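Local coordinates for fusion protein of Nuclear RNA export factor 2 and Protein panoramix (Drosophila melanogaster, PDB 6IEW), which may take part in mRNA export from the nucleus and acts with Panoramix, Piwi and Nxt1 in cotranscriptional transposon silencing in the ovary, at residues Q16-L21 with R39-F44. Sequence-based numbering, arbitrary orientation. Where two conformers were deposited one is given.
Sequences QEVTGL and RALKLF
Thr19 OG1 is gripped twice on its own side of the contact, hydrogen-bonded to Phe15 O one turn back and receiving a weak bond from Leu21 N (3.4 Å to OG1). A chi1 of 61° tucks the hydroxyl back over its own backbone, flanked by N and C, and leaves the methyl CG2 facing helix 37-49. That methyl lies 3.9 Å from Leu41 CD2 and equally close to Phe44 CD2, meeting the phenyl ring obliquely. Leu21 CD1 also meets the ring at a slant, 3.8 Å from Phe44 CD1, while the side chains of Val18 and Leu41 cross nearly perpendicularly, with CG1 of Val18 3.8 Å from CD2 of Leu41. No hydrogen bond joins the two segments; the meeting is wholly apolar and buried. It joins the first and third helices of the three-helix UBA (TAP-C) fold of Nxf2, with Phe15 packing on Leu21, Leu41 and Phe44. Gly20, with positive phi, ends helix 4-19. The turn beyond is tied back by Gln16, whose NE2 donates to Leu21 O (3.1 Å) in the carbonyl plane. In this engineered fusion, Val84 of the Panoramix helix 70-93 touches both Val18 and Leu41, and NE of Arg80, on the same helix, is hydrogen-bonded to Val18 O.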
# COMPACT_ATOMS: atom_id res chain seq x y z
N GLN A 16 4.67 0.64 0.40
CA GLN A 16 4.63 1.21 1.75
C GLN A 16 4.51 2.72 1.71
O GLN A 16 3.78 3.32 2.51
CB GLN A 16 5.87 0.78 2.54
CG GLN A 16 5.85 1.28 3.99
CD GLN A 16 6.92 0.66 4.87
OE1 GLN A 16 8.11 0.79 4.61
NE2 GLN A 16 6.49 -0.02 5.93
N GLU A 17 5.21 3.37 0.77
CA GLU A 17 5.18 4.83 0.71
C GLU A 17 3.79 5.33 0.34
O GLU A 17 3.32 6.33 0.89
CB GLU A 17 6.22 5.33 -0.30
CG GLU A 17 6.44 6.84 -0.29
CD GLU A 17 5.41 7.60 -1.11
OE1 GLU A 17 4.84 7.01 -2.04
OE2 GLU A 17 5.17 8.79 -0.81
N VAL A 18 3.12 4.65 -0.59
CA VAL A 18 1.79 5.08 -1.01
C VAL A 18 0.79 4.91 0.12
O VAL A 18 0.00 5.82 0.42
CB VAL A 18 1.35 4.31 -2.28
CG1 VAL A 18 -0.11 4.60 -2.60
CG2 VAL A 18 2.26 4.66 -3.44
N THR A 19 0.80 3.74 0.77
CA THR A 19 -0.27 3.36 1.68
C THR A 19 -0.04 3.83 3.11
O THR A 19 -1.01 4.02 3.85
CB THR A 19 -0.46 1.84 1.68
OG1 THR A 19 0.74 1.19 2.12
CG2 THR A 19 -0.83 1.34 0.29
N GLY A 20 1.20 4.00 3.54
CA GLY A 20 1.44 4.30 4.94
C GLY A 20 1.15 3.14 5.86
O GLY A 20 0.80 3.35 7.03
N LEU A 21 1.25 1.91 5.37
CA LEU A 21 1.07 0.72 6.19
C LEU A 21 2.40 0.31 6.80
O LEU A 21 3.47 0.59 6.25
CB LEU A 21 0.53 -0.43 5.35
CG LEU A 21 -0.90 -0.28 4.83
CD1 LEU A 21 -1.17 -1.32 3.74
CD2 LEU A 21 -1.90 -0.43 5.97
N ARG A 39 -1.58 -4.22 -8.69
CA ARG A 39 -2.43 -5.24 -8.08
C ARG A 39 -2.40 -5.15 -6.56
O ARG A 39 -3.41 -5.40 -5.90
CB ARG A 39 -2.03 -6.63 -8.56
CG ARG A 39 -2.33 -6.87 -10.03
CD ARG A 39 -2.48 -8.35 -10.35
NE ARG A 39 -1.31 -9.12 -9.94
CZ ARG A 39 -0.21 -9.26 -10.67
NH1 ARG A 39 -0.12 -8.66 -11.85
NH2 ARG A 39 0.81 -9.98 -10.22
N ALA A 40 -1.24 -4.80 -5.99
CA ALA A 40 -1.15 -4.67 -4.53
C ALA A 40 -2.01 -3.53 -4.02
O ALA A 40 -2.68 -3.67 -2.98
CB ALA A 40 0.31 -4.49 -4.11
N LEU A 41 -2.03 -2.40 -4.72
CA LEU A 41 -2.88 -1.29 -4.31
C LEU A 41 -4.35 -1.68 -4.36
O LEU A 41 -5.12 -1.40 -3.43
CB LEU A 41 -2.61 -0.06 -5.18
CG LEU A 41 -1.21 0.54 -5.04
CD1 LEU A 41 -1.01 1.65 -6.06
CD2 LEU A 41 -0.98 1.07 -3.63
N LYS A 42 -4.76 -2.34 -5.45
CA LYS A 42 -6.14 -2.81 -5.55
C LYS A 42 -6.47 -3.80 -4.44
O LYS A 42 -7.57 -3.79 -3.88
CB LYS A 42 -6.38 -3.46 -6.91
CG LYS A 42 -6.31 -2.51 -8.08
CD LYS A 42 -6.59 -3.25 -9.38
CE LYS A 42 -6.56 -2.31 -10.57
NZ LYS A 42 -6.79 -3.04 -11.85
N LEU A 43 -5.53 -4.70 -4.13
CA LEU A 43 -5.75 -5.68 -3.08
C LEU A 43 -5.89 -5.01 -1.72
O LEU A 43 -6.73 -5.41 -0.91
CB LEU A 43 -4.62 -6.70 -3.09
CG LEU A 43 -4.71 -7.81 -2.04
CD1 LEU A 43 -6.00 -8.60 -2.19
CD2 LEU A 43 -3.51 -8.74 -2.15
N PHE A 44 -5.08 -3.99 -1.45
CA PHE A 44 -5.21 -3.23 -0.21
C PHE A 44 -6.60 -2.62 -0.09
O PHE A 44 -7.24 -2.70 0.97
CB PHE A 44 -4.14 -2.14 -0.15
CG PHE A 44 -4.45 -1.04 0.83
CD1 PHE A 44 -4.66 -1.32 2.18
CD2 PHE A 44 -4.53 0.27 0.40
CE1 PHE A 44 -4.95 -0.30 3.07
CE2 PHE A 44 -4.82 1.30 1.29
CZ PHE A 44 -5.03 1.01 2.62